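Local coordinates for protein peptidase S15/CocE/NonD (PDB 4PF1) that probably cleaves residues from the N-terminal end of peptides, as an archaeal serine aminopeptidase with an alpha/beta hydrolase fold, at residues C404-Q409 with L414-P419; D459-T464 with K506-W511; Q608-W611 with P617-I620. All blocks are in the same frame, centred on the assembly; numbering follows the deposited sequence.

Interaction 1: residues C404-Q409 with L414-P419; sequences CDLYVQ and LGFEMP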
ATOM      1  N   CYS A 404      -9.752  38.142 -21.061  1.00 42.92           N
ATOM      2  CA  CYS A 404     -10.829  38.748 -20.264  1.00 41.84           C
ATOM      3  C   CYS A 404     -10.549  38.730 -18.739  1.00 39.92           C
ATOM      4  O   CYS A 404      -9.542  38.180 -18.291  1.00 38.69           O
ATOM      5  CB  CYS A 404     -12.165  38.083 -20.586  1.00 42.94           C
ATOM      6  SG  CYS A 404     -12.321  36.391 -19.960  1.00 46.56           S
ATOM      7  N   ASP A 405     -11.470  39.335 -17.955  1.00 32.83           N
ATOM      8  CA  ASP A 405     -11.364  39.455 -16.503  1.00 30.66           C
ATOM      9  C   ASP A 405     -12.348  38.553 -15.764  1.00 29.71           C
ATOM     10  O   ASP A 405     -13.533  38.511 -16.093  1.00 29.04           O
ATOM     11  CB  ASP A 405     -11.586  40.916 -16.066  1.00 33.13           C
ATOM     12  CG  ASP A 405     -10.388  41.836 -16.228  1.00 44.42           C
ATOM     13  OD1 ASP A 405      -9.392  41.414 -16.858  1.00 44.53           O
ATOM     14  OD2 ASP A 405     -10.450  42.980 -15.733  1.00 52.01           O
ATOM     15  N   LEU A 406     -11.849  37.877 -14.722  1.00 23.39           N
ATOM     16  CA  LEU A 406     -12.621  37.012 -13.837  1.00 21.61           C
ATOM     17  C   LEU A 406     -12.738  37.709 -12.475  1.00 21.46           C
ATOM     18  O   LEU A 406     -11.838  37.599 -11.639  1.00 19.61           O
ATOM     19  CB  LEU A 406     -11.921  35.640 -13.724  1.00 21.35           C
ATOM     20  CG  LEU A 406     -12.768  34.438 -13.302  1.00 26.39           C
ATOM     21  CD1 LEU A 406     -14.089  34.352 -14.098  1.00 26.98           C
ATOM     22  CD2 LEU A 406     -11.983  33.152 -13.474  1.00 28.22           C
ATOM     23  N   TYR A 407     -13.824  38.483 -12.286  1.00 16.78           N
ATOM     24  CA  TYR A 407     -14.055  39.319 -11.098  1.00 15.61           C
ATOM     25  C   TYR A 407     -14.485  38.546  -9.858  1.00 18.51           C
ATOM     26  O   TYR A 407     -15.341  37.667  -9.945  1.00 18.28           O
ATOM     27  CB  TYR A 407     -15.123  40.389 -11.397  1.00 16.75           C
ATOM     28  CG  TYR A 407     -14.731  41.361 -12.484  1.00 18.62           C
ATOM     29  CD1 TYR A 407     -13.916  42.455 -12.209  1.00 20.50           C
ATOM     30  CD2 TYR A 407     -15.203  41.211 -13.784  1.00 19.27           C
ATOM     31  CE1 TYR A 407     -13.556  43.358 -13.205  1.00 21.32           C
ATOM     32  CE2 TYR A 407     -14.848  42.106 -14.790  1.00 20.39           C
ATOM     33  CZ  TYR A 407     -14.028  43.184 -14.494  1.00 27.28           C
ATOM     34  OH  TYR A 407     -13.676  44.078 -15.477  1.00 27.32           O
ATOM     35  N   VAL A 408     -13.948  38.940  -8.679  1.00 14.95           N
ATOM     36  CA  VAL A 408     -14.391  38.402  -7.384  1.00 14.25           C
ATOM     37  C   VAL A 408     -15.705  39.132  -7.036  1.00 17.98           C
ATOM     38  O   VAL A 408     -15.817  40.329  -7.299  1.00 17.88           O
ATOM     39  CB  VAL A 408     -13.321  38.491  -6.246  1.00 17.45           C
ATOM     40  CG1 VAL A 408     -12.050  37.721  -6.614  1.00 16.89           C
ATOM     41  CG2 VAL A 408     -12.997  39.937  -5.868  1.00 17.15           C
ATOM     42  N   GLN A 409     -16.720  38.401  -6.560  1.00 15.18           N
ATOM     43  CA  GLN A 409     -18.045  38.985  -6.304  1.00 15.62           C
ATOM     44  C   GLN A 409     -18.568  38.659  -4.897  1.00 20.05           C
ATOM     45  O   GLN A 409     -17.946  37.884  -4.165  1.00 18.99           O
ATOM     46  CB  GLN A 409     -19.056  38.486  -7.364  1.00 16.82           C
ATOM     47  CG  GLN A 409     -18.687  38.837  -8.814  1.00 21.44           C
ATOM     48  CD  GLN A 409     -19.437  38.023  -9.850  1.00 34.52           C
ATOM     49  OE1 GLN A 409     -20.027  36.972  -9.567  1.00 26.19           O
ATOM     50  NE2 GLN A 409     -19.393  38.476 -11.093  1.00 25.45           N
ATOM     51  N   LEU A 414     -17.781  34.163  -8.266  1.00 20.67           N
ATOM     52  CA  LEU A 414     -16.743  34.518  -9.230  1.00 20.59           C
ATOM     53  C   LEU A 414     -17.381  34.504 -10.623  1.00 25.51           C
ATOM     54  O   LEU A 414     -17.984  33.500 -11.003  1.00 25.81           O
ATOM     55  CB  LEU A 414     -15.581  33.508  -9.124  1.00 20.03           C
ATOM     56  CG  LEU A 414     -14.292  33.826  -9.877  1.00 24.62           C
ATOM     57  CD1 LEU A 414     -13.475  34.896  -9.155  1.00 24.39           C
ATOM     58  CD2 LEU A 414     -13.452  32.578 -10.030  1.00 26.48           C
ATOM     59  N   GLY A 415     -17.326  35.633 -11.328  1.00 22.07           N
ATOM     60  CA  GLY A 415     -17.943  35.746 -12.648  1.00 22.00           C
ATOM     61  C   GLY A 415     -17.387  36.837 -13.537  1.00 25.39           C
ATOM     62  O   GLY A 415     -16.513  37.605 -13.122  1.00 24.72           O
ATOM     63  N   PHE A 416     -17.905  36.912 -14.779  1.00 22.48           N
ATOM     64  CA  PHE A 416     -17.486  37.887 -15.789  1.00 23.06           C
ATOM     65  C   PHE A 416     -18.129  39.269 -15.588  1.00 25.65           C
ATOM     66  O   PHE A 416     -17.702  40.234 -16.227  1.00 25.51           O
ATOM     67  CB  PHE A 416     -17.805  37.376 -17.210  1.00 25.77           C
ATOM     68  CG  PHE A 416     -17.080  36.122 -17.657  1.00 27.74           C
ATOM     69  CD1 PHE A 416     -15.764  35.881 -17.270  1.00 30.62           C
ATOM     70  CD2 PHE A 416     -17.684  35.227 -18.535  1.00 30.96           C
ATOM     71  CE1 PHE A 416     -15.090  34.735 -17.702  1.00 31.63           C
ATOM     72  CE2 PHE A 416     -17.005  34.084 -18.973  1.00 33.73           C
ATOM     73  CZ  PHE A 416     -15.713  33.846 -18.553  1.00 31.32           C
ATOM     74  N   GLU A 417     -19.159  39.363 -14.728  1.00 21.31           N
ATOM     75  CA  GLU A 417     -19.864  40.620 -14.467  1.00 21.60           C
ATOM     76  C   GLU A 417     -18.976  41.603 -13.689  1.00 23.95           C
ATOM     77  O   GLU A 417     -18.423  41.245 -12.648  1.00 23.14           O
ATOM     78  CB  GLU A 417     -21.176  40.355 -13.704  1.00 23.32           C
ATOM     79  CG  GLU A 417     -21.992  41.606 -13.426  1.00 34.90           C
ATOM     80  CD  GLU A 417     -23.237  41.386 -12.592  1.00 56.62           C
ATOM     81  OE1 GLU A 417     -24.179  40.730 -13.091  1.00 49.39           O
ATOM     82  OE2 GLU A 417     -23.301  41.936 -11.469  1.00 54.29           O
ATOM     83  N   MET A 418     -18.847  42.841 -14.203  1.00 20.38           N
ATOM     84  CA  MET A 418     -18.071  43.908 -13.556  1.00 19.99           C
ATOM     85  C   MET A 418     -18.774  44.364 -12.266  1.00 23.43           C
ATOM     86  O   MET A 418     -20.006  44.379 -12.231  1.00 22.87           O
ATOM     87  CB  MET A 418     -17.883  45.100 -14.514  1.00 23.11           C
ATOM     88  CG  MET A 418     -17.002  44.782 -15.709  1.00 26.89           C
ATOM     89  SD  MET A 418     -16.760  46.165 -16.849  1.00 31.88           S
ATOM     90  CE  MET A 418     -15.602  47.154 -15.921  1.00 28.36           C
ATOM     91  N   PRO A 419     -18.026  44.714 -11.187  1.00 19.67           N
ATOM     92  CA  PRO A 419     -18.698  45.117  -9.931  1.00 19.25           C
ATOM     93  C   PRO A 419     -19.317  46.514  -9.989  1.00 24.18           C
ATOM     94  O   PRO A 419     -18.856  47.371 -10.748  1.00 23.93           O
ATOM     95  CB  PRO A 419     -17.571  45.063  -8.895  1.00 20.38           C
ATOM     96  CG  PRO A 419     -16.332  45.293  -9.676  1.00 24.59           C
ATOM     97  CD  PRO A 419     -16.553  44.712 -11.040  1.00 20.30           C
TER
HETATM   98  O   HOH W   1     -15.438  39.984 -17.558  1.00 21.29           O
HETATM   99  O   HOH W   2     -21.275  37.147 -13.213  1.00 25.56           O
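Tyr407 and Gly415 face each other as an antiparallel hydrogen-bonded pair and supply both backbone bonds of this hairpin. Tyr407 N gives its proton to Gly415 O at 2.9 Å, noticeably bent at 132°. The return bond, from Gly415 N to Tyr407 O at 3.2 Å, is straighter and lies in the carbonyl plane; the same oxygen also receives a CA-H contact from Leu414. Val408 and Leu414 follow as a non-hydrogen-bonded pair. Beyond Gly415 the backbones no longer bond directly, and water takes over: one molecule donates to both Asp405 O and Phe416 O. Another accepts from Gln409 NE2 and, weakly, from Glu417 N. The Gln409 amide lies across Gly415, its NE2 also making a weak 3.3 Å bond to Glu417 O; a beta carbon at Gly415 would run into that NE2. Asp405 turns its carboxylate to another strand, where OD2 forms a salt bridge with Arg491.

The Tyr407 ring, with CG anti to the carbonyl carbon (chi1 -62°), lies beneath the returning chain: Met418 CA sits over one face, 4.0 Å from the centroid, and Pro419 CD covers the same ring, while Phe416 O comes to its edge. Met418 CG rests 3.4 Å from Tyr407 OH. With Val408 and Leu414, Leu406 packs on the other face of the sheet, its CD2 3.8 Å from Leu414 CD2 and the two side chains at about a right angle; Trp473 and Val574 extend this apolar layer. Phe416 swings its ring back, bringing CE1 to Leu406 CD1 and obliquely to Cys404 SG, a sulfur-aromatic contact. Altogether this is a short antiparallel beta hairpin at the margin of a beta sheet in the C-terminal non-catalytic domain of the S15 family.

Interaction 2: residues D459-T464 with K506-W511; sequences DDQRHT and KIIDVW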
ATOM      1  N   ASP A 459      -2.114  19.916  -4.838  1.00 10.36           N
ATOM      2  CA  ASP A 459      -2.770  19.603  -3.559  1.00  8.94           C
ATOM      3  C   ASP A 459      -4.223  20.073  -3.518  1.00 11.18           C
ATOM      4  O   ASP A 459      -4.559  21.109  -4.096  1.00  8.54           O
ATOM      5  CB  ASP A 459      -2.019  20.275  -2.394  1.00 10.27           C
ATOM      6  CG  ASP A 459      -0.976  19.434  -1.683  1.00 18.74           C
ATOM      7  OD1 ASP A 459      -0.695  18.308  -2.153  1.00 18.91           O
ATOM      8  OD2 ASP A 459      -0.439  19.902  -0.661  1.00 23.47           O
ATOM      9  N   ASP A 460      -5.068  19.331  -2.785  1.00  8.83           N
ATOM     10  CA  ASP A 460      -6.453  19.705  -2.533  1.00  9.02           C
ATOM     11  C   ASP A 460      -6.440  20.921  -1.605  1.00 13.06           C
ATOM     12  O   ASP A 460      -5.761  20.907  -0.579  1.00 12.90           O
ATOM     13  CB  ASP A 460      -7.230  18.514  -1.925  1.00 10.87           C
ATOM     14  CG  ASP A 460      -8.671  18.795  -1.540  1.00 19.69           C
ATOM     15  OD1 ASP A 460      -9.311  19.651  -2.197  1.00 20.57           O
ATOM     16  OD2 ASP A 460      -9.178  18.121  -0.622  1.00 24.57           O
ATOM     17  N   GLN A 461      -7.092  22.003  -2.025  1.00  9.66           N
ATOM     18  CA  GLN A 461      -7.104  23.247  -1.264  1.00  9.68           C
ATOM     19  C   GLN A 461      -8.374  23.374  -0.395  1.00 13.66           C
ATOM     20  O   GLN A 461      -8.665  24.464   0.103  1.00 14.32           O
ATOM     21  CB  GLN A 461      -6.932  24.462  -2.205  1.00 10.87           C
ATOM     22  CG  GLN A 461      -5.557  24.517  -2.913  1.00 10.56           C
ATOM     23  CD  GLN A 461      -4.386  24.487  -1.952  1.00 23.02           C
ATOM     24  OE1 GLN A 461      -4.143  25.433  -1.199  1.00 17.09           O
ATOM     25  NE2 GLN A 461      -3.630  23.390  -1.959  1.00 15.35           N
ATOM     26  N   ARG A 462      -9.069  22.251  -0.141  1.00  9.59           N
ATOM     27  CA  ARG A 462     -10.251  22.239   0.726  1.00  9.80           C
ATOM     28  C   ARG A 462      -9.888  22.563   2.193  1.00 14.44           C
ATOM     29  O   ARG A 462     -10.718  23.134   2.905  1.00 13.23           O
ATOM     30  CB  ARG A 462     -10.982  20.888   0.649  1.00  8.63           C
ATOM     31  CG  ARG A 462     -12.050  20.834  -0.446  1.00 12.16           C
ATOM     32  CD  ARG A 462     -12.797  19.510  -0.479  1.00 12.98           C
ATOM     33  NE  ARG A 462     -11.935  18.403  -0.895  1.00 14.48           N
ATOM     34  CZ  ARG A 462     -12.372  17.264  -1.422  1.00 23.91           C
ATOM     35  NH1 ARG A 462     -13.670  17.067  -1.612  1.00  9.42           N
ATOM     36  NH2 ARG A 462     -11.512  16.317  -1.776  1.00  9.92           N
ATOM     37  N   HIS A 463      -8.638  22.226   2.630  1.00 11.53           N
ATOM     38  CA  HIS A 463      -8.167  22.456   4.003  1.00 11.90           C
ATOM     39  C   HIS A 463      -8.048  23.957   4.337  1.00 16.50           C
ATOM     40  O   HIS A 463      -8.260  24.341   5.487  1.00 16.96           O
ATOM     41  CB  HIS A 463      -6.844  21.706   4.287  1.00 12.57           C
ATOM     42  CG  HIS A 463      -5.613  22.302   3.666  1.00 15.65           C
ATOM     43  ND1 HIS A 463      -4.729  23.070   4.412  1.00 17.27           N
ATOM     44  CD2 HIS A 463      -5.111  22.149   2.418  1.00 16.91           C
ATOM     45  CE1 HIS A 463      -3.740  23.382   3.588  1.00 16.36           C
ATOM     46  NE2 HIS A 463      -3.928  22.860   2.376  1.00 16.50           N
ATOM     47  N   THR A 464      -7.785  24.798   3.325  1.00 12.61           N
ATOM     48  CA  THR A 464      -7.713  26.248   3.501  1.00 12.05           C
ATOM     49  C   THR A 464      -9.071  26.894   3.201  1.00 14.98           C
ATOM     50  O   THR A 464      -9.352  27.976   3.708  1.00 14.31           O
ATOM     51  CB  THR A 464      -6.607  26.857   2.623  1.00 18.29           C
ATOM     52  OG1 THR A 464      -6.766  26.413   1.279  1.00 17.44           O
ATOM     53  CG2 THR A 464      -5.221  26.516   3.116  1.00 16.08           C
ATOM     54  N   LYS A 506      -4.445  32.011  -5.403  1.00  9.52           N
ATOM     55  CA  LYS A 506      -4.518  30.654  -5.956  1.00  9.12           C
ATOM     56  C   LYS A 506      -5.639  30.515  -6.972  1.00 13.47           C
ATOM     57  O   LYS A 506      -6.763  30.951  -6.702  1.00 13.87           O
ATOM     58  CB  LYS A 506      -4.751  29.610  -4.853  1.00 10.39           C
ATOM     59  CG  LYS A 506      -3.859  29.694  -3.636  1.00 13.71           C
ATOM     60  CD  LYS A 506      -4.263  28.589  -2.679  1.00 17.37           C
ATOM     61  CE  LYS A 506      -3.829  28.849  -1.274  1.00 20.97           C
ATOM     62  NZ  LYS A 506      -4.610  28.031  -0.306  1.00 23.97           N
ATOM     63  N   ILE A 507      -5.359  29.859  -8.113  1.00  9.66           N
ATOM     64  CA  ILE A 507      -6.379  29.499  -9.106  1.00 10.10           C
ATOM     65  C   ILE A 507      -6.614  28.007  -8.943  1.00 13.92           C
ATOM     66  O   ILE A 507      -5.654  27.233  -8.910  1.00 13.21           O
ATOM     67  CB  ILE A 507      -6.004  29.897 -10.567  1.00 13.31           C
ATOM     68  CG1 ILE A 507      -6.058  31.425 -10.748  1.00 14.21           C
ATOM     69  CG2 ILE A 507      -6.920  29.181 -11.599  1.00 13.36           C
ATOM     70  CD1 ILE A 507      -5.397  31.904 -11.967  1.00 21.60           C
ATOM     71  N   ILE A 508      -7.872  27.606  -8.793  1.00 10.93           N
ATOM     72  CA  ILE A 508      -8.213  26.218  -8.521  1.00 10.65           C
ATOM     73  C   ILE A 508      -9.287  25.699  -9.483  1.00 14.57           C
ATOM     74  O   ILE A 508     -10.219  26.428  -9.839  1.00 13.11           O
ATOM     75  CB  ILE A 508      -8.679  26.113  -7.029  1.00 13.52           C
ATOM     76  CG1 ILE A 508      -7.485  26.208  -6.051  1.00 13.95           C
ATOM     77  CG2 ILE A 508      -9.530  24.872  -6.751  1.00 13.54           C
ATOM     78  CD1 ILE A 508      -7.746  27.103  -4.847  1.00 19.82           C
ATOM     79  N   ASP A 509      -9.157  24.420  -9.875  1.00 11.17           N
ATOM     80  CA  ASP A 509     -10.173  23.716 -10.627  1.00 10.83           C
ATOM     81  C   ASP A 509     -10.922  22.837  -9.634  1.00 14.72           C
ATOM     82  O   ASP A 509     -10.345  21.885  -9.106  1.00 14.21           O
ATOM     83  CB  ASP A 509      -9.557  22.883 -11.776  1.00 11.92           C
ATOM     84  CG  ASP A 509     -10.575  22.098 -12.607  1.00 14.85           C
ATOM     85  OD1 ASP A 509     -11.558  21.594 -12.025  1.00 14.04           O
ATOM     86  OD2 ASP A 509     -10.357  21.947 -13.821  1.00 18.71           O
ATOM     87  N   VAL A 510     -12.176  23.189  -9.328  1.00 11.72           N
ATOM     88  CA  VAL A 510     -13.011  22.407  -8.414  1.00 11.56           C
ATOM     89  C   VAL A 510     -13.664  21.283  -9.212  1.00 16.27           C
ATOM     90  O   VAL A 510     -14.473  21.547 -10.100  1.00 16.40           O
ATOM     91  CB  VAL A 510     -14.073  23.261  -7.663  1.00 14.93           C
ATOM     92  CG1 VAL A 510     -14.790  22.436  -6.598  1.00 14.59           C
ATOM     93  CG2 VAL A 510     -13.448  24.501  -7.046  1.00 14.40           C
ATOM     94  N   TRP A 511     -13.303  20.036  -8.902  1.00 13.03           N
ATOM     95  CA  TRP A 511     -13.847  18.860  -9.573  1.00 13.48           C
ATOM     96  C   TRP A 511     -15.346  18.712  -9.225  1.00 17.88           C
ATOM     97  O   TRP A 511     -15.776  19.247  -8.197  1.00 18.22           O
ATOM     98  CB  TRP A 511     -13.038  17.610  -9.183  1.00 12.18           C
ATOM     99  CG  TRP A 511     -11.695  17.527  -9.867  1.00 13.29           C
ATOM    100  CD1 TRP A 511     -10.714  18.479  -9.873  1.00 15.90           C
ATOM    101  CD2 TRP A 511     -11.194  16.429 -10.642  1.00 13.38           C
ATOM    102  NE1 TRP A 511      -9.635  18.042 -10.600  1.00 15.07           N
ATOM    103  CE2 TRP A 511      -9.901  16.787 -11.087  1.00 16.94           C
ATOM    104  CE3 TRP A 511     -11.709  15.169 -11.000  1.00 15.16           C
ATOM    105  CZ2 TRP A 511      -9.113  15.931 -11.871  1.00 16.48           C
ATOM    106  CZ3 TRP A 511     -10.927  14.322 -11.776  1.00 16.75           C
ATOM    107  CH2 TRP A 511      -9.645  14.703 -12.199  1.00 17.14           C
TER
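Gln461, in the N-cap position of the short helix 462-465, passes above strand 502-510, with its CA 7.9 Å from that of Ile508; the two backbones make no bond, and side chains alone bridge them. Lys506 stretches its extended chain up from the strand and donates from NZ to Gln461 OE1 at 2.8 Å, in the plane of the amide carbonyl and with a C=O...N angle of 151°. The glutamine bends at chi2 (-55°), which folds the amide back so that NE2 makes a weak bond to Asp459 O. OE1 and NE2 thus both have partners, which probably favours this rotation of the amide. Below that bend, Ile508 CD1 packs against Gln461 CB at 3.8 Å. The buried ammonium of Lys506 is also bonded to Gln575 and Gln577 on the adjacent strand; Thr464 OG1 meets it tip to tip at 3.1 Å, at a poor bonding angle, and has Gln575 as its stronger polar partner. Alongside, Arg462 grips Asp460 OD2 side-on through NE and NH2. Here a helix N terminus is laid on an antiparallel beta sheet, 471-474, 571-577, 502-510 and 525-534, of the C-terminal non-catalytic domain.

Interaction 3: residues Q608-W611 with P617-I620; sequences QRVW and PTAI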
ATOM      1  N   GLN A 608      -7.508  42.284   6.940  1.00 14.21           N
ATOM      2  CA  GLN A 608      -7.298  42.302   5.492  1.00 13.65           C
ATOM      3  C   GLN A 608      -8.610  42.422   4.753  1.00 18.57           C
ATOM      4  O   GLN A 608      -9.586  41.768   5.119  1.00 17.84           O
ATOM      5  CB  GLN A 608      -6.545  41.036   5.018  1.00 14.26           C
ATOM      6  CG  GLN A 608      -5.483  40.484   5.992  1.00 18.24           C
ATOM      7  CD  GLN A 608      -4.242  41.338   6.065  1.00 26.38           C
ATOM      8  OE1 GLN A 608      -4.263  42.467   6.552  1.00 21.49           O
ATOM      9  NE2 GLN A 608      -3.118  40.784   5.652  1.00 19.04           N
ATOM     10  N   ARG A 609      -8.630  43.239   3.687  1.00 16.08           N
ATOM     11  CA  ARG A 609      -9.831  43.462   2.889  1.00 16.19           C
ATOM     12  C   ARG A 609      -9.530  43.397   1.407  1.00 19.34           C
ATOM     13  O   ARG A 609      -8.721  44.181   0.916  1.00 19.23           O
ATOM     14  CB  ARG A 609     -10.458  44.829   3.220  1.00 16.89           C
ATOM     15  CG  ARG A 609     -11.162  44.904   4.558  1.00 24.12           C
ATOM     16  CD  ARG A 609     -11.579  46.330   4.847  1.00 29.71           C
ATOM     17  NE  ARG A 609     -12.234  46.458   6.147  1.00 32.40           N
ATOM     18  CZ  ARG A 609     -12.668  47.607   6.653  1.00 44.55           C
ATOM     19  NH1 ARG A 609     -12.524  48.738   5.972  1.00 28.21           N
ATOM     20  NH2 ARG A 609     -13.253  47.636   7.841  1.00 32.50           N
ATOM     21  N   VAL A 610     -10.197  42.480   0.688  1.00 15.42           N
ATOM     22  CA  VAL A 610     -10.079  42.382  -0.763  1.00 15.40           C
ATOM     23  C   VAL A 610     -11.296  43.108  -1.359  1.00 20.37           C
ATOM     24  O   VAL A 610     -12.431  42.636  -1.231  1.00 19.81           O
ATOM     25  CB  VAL A 610      -9.924  40.920  -1.259  1.00 18.97           C
ATOM     26  CG1 VAL A 610     -10.106  40.825  -2.771  1.00 19.00           C
ATOM     27  CG2 VAL A 610      -8.567  40.350  -0.846  1.00 18.37           C
ATOM     28  N   TRP A 611     -11.053  44.294  -1.939  1.00 16.81           N
ATOM     29  CA  TRP A 611     -12.098  45.169  -2.467  1.00 16.83           C
ATOM     30  C   TRP A 611     -12.579  44.746  -3.856  1.00 19.71           C
ATOM     31  O   TRP A 611     -11.796  44.258  -4.667  1.00 18.17           O
ATOM     32  CB  TRP A 611     -11.614  46.624  -2.472  1.00 16.04           C
ATOM     33  CG  TRP A 611     -11.554  47.229  -1.096  1.00 17.40           C
ATOM     34  CD1 TRP A 611     -10.688  46.907  -0.090  1.00 20.02           C
ATOM     35  CD2 TRP A 611     -12.415  48.250  -0.571  1.00 17.95           C
ATOM     36  NE1 TRP A 611     -10.960  47.659   1.029  1.00 19.88           N
ATOM     37  CE2 TRP A 611     -12.019  48.489   0.764  1.00 21.91           C
ATOM     38  CE3 TRP A 611     -13.482  48.995  -1.105  1.00 19.94           C
ATOM     39  CZ2 TRP A 611     -12.628  49.466   1.561  1.00 21.86           C
ATOM     40  CZ3 TRP A 611     -14.096  49.949  -0.308  1.00 22.09           C
ATOM     41  CH2 TRP A 611     -13.677  50.169   1.012  1.00 22.74           C
ATOM     42  N   PRO A 617     -11.738  47.121  -8.952  1.00 17.88           N
ATOM     43  CA  PRO A 617     -12.235  45.799  -9.364  1.00 17.07           C
ATOM     44  C   PRO A 617     -11.169  44.696  -9.314  1.00 19.92           C
ATOM     45  O   PRO A 617     -10.418  44.501 -10.280  1.00 19.71           O
ATOM     46  CB  PRO A 617     -12.749  46.043 -10.789  1.00 19.10           C
ATOM     47  CG  PRO A 617     -11.950  47.201 -11.296  1.00 23.93           C
ATOM     48  CD  PRO A 617     -11.350  47.940 -10.123  1.00 19.81           C
ATOM     49  N   THR A 618     -11.124  43.950  -8.188  1.00 14.74           N
ATOM     50  CA  THR A 618     -10.219  42.809  -8.046  1.00 13.23           C
ATOM     51  C   THR A 618     -10.678  41.716  -9.003  1.00 16.59           C
ATOM     52  O   THR A 618     -11.865  41.374  -9.021  1.00 15.71           O
ATOM     53  CB  THR A 618     -10.161  42.322  -6.591  1.00 18.07           C
ATOM     54  OG1 THR A 618      -9.561  43.338  -5.785  1.00 17.03           O
ATOM     55  CG2 THR A 618      -9.390  41.007  -6.438  1.00 14.60           C
ATOM     56  N   ALA A 619      -9.750  41.213  -9.839  1.00 13.45           N
ATOM     57  CA  ALA A 619     -10.050  40.187 -10.835  1.00 13.30           C
ATOM     58  C   ALA A 619      -8.812  39.434 -11.259  1.00 17.43           C
ATOM     59  O   ALA A 619      -7.694  39.930 -11.100  1.00 16.80           O
ATOM     60  CB  ALA A 619     -10.686  40.830 -12.063  1.00 14.40           C
ATOM     61  N   ILE A 620      -9.016  38.252 -11.852  1.00 14.36           N
ATOM     62  CA  ILE A 620      -7.950  37.474 -12.468  1.00 14.08           C
ATOM     63  C   ILE A 620      -8.019  37.748 -13.961  1.00 19.14           C
ATOM     64  O   ILE A 620      -9.077  37.570 -14.572  1.00 18.31           O
ATOM     65  CB  ILE A 620      -8.050  35.951 -12.150  1.00 16.72           C
ATOM     66  CG1 ILE A 620      -8.104  35.665 -10.623  1.00 16.70           C
ATOM     67  CG2 ILE A 620      -6.931  35.153 -12.853  1.00 17.35           C
ATOM     68  CD1 ILE A 620      -6.929  36.177  -9.782  1.00 22.77           C
TER
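Thr618 reaches back with its hydroxyl to Trp611, from the end of a short loop that breaks the long beta strand 606-625; the first half of the strand stops at Trp611 and the second resumes at Ala619. Thr618 OG1 donates to Trp611 O at 2.7 Å, with a C=O...donor angle of 162°, so the oxygen is approached nearly along the carbonyl direction. The methyl goes the other way: CG2 lies anti to the backbone N, with OG1 anti to the carbonyl carbon (chi1 -66°), and this split sets CG2 against Val610 CG1 at 3.7 Å. Val610 and Thr618 cross there at about a right angle. A valine in place of Thr618 would probably leave Trp611 O without this donor and remove a tie between the two ends of the break.

Moving outward, Phe493 N on strand 489-496 donates to Thr618 OG1, so the buried hydroxyl both gives and receives a bond. That strand also pairs with the backbone of Trp611 and Arg609, while strand 425-430 pairs with Val610 and Gln608. At the end of the loop, the backbone of Thr618 bonds to Val408. The Trp611 indole turns away from Thr618 and meets Phe425, their planes inclined by about 40°. Arg609 holds Glu427 in a salt bridge through NE, which bonds to carboxylate oxygen OE2.

How the interactions relate
Following the chain, interaction 1 comes first, its hairpin turning over just four intervening residues. Interaction 2 then closes a far longer loop of 41 residues, rich in strand, and interaction 3 spans the break in strand 606-625, with five residues between its segments. The three loops lie in series, neither nesting nor crossing. In space, interactions 1 and 3 are neighbours in one sheet, their centres 11 Å apart: Leu406 N lies 2.8 Å from Ile620 O, and Ala619 packs on Tyr407. Interaction 2 belongs to a second sheet; one point where it meets the first is Ile507 CD1 against Ile620 CG2. Together they tie the hairpin and the broken C-terminal strand of one sheet to the other sheet of the C-terminal domain.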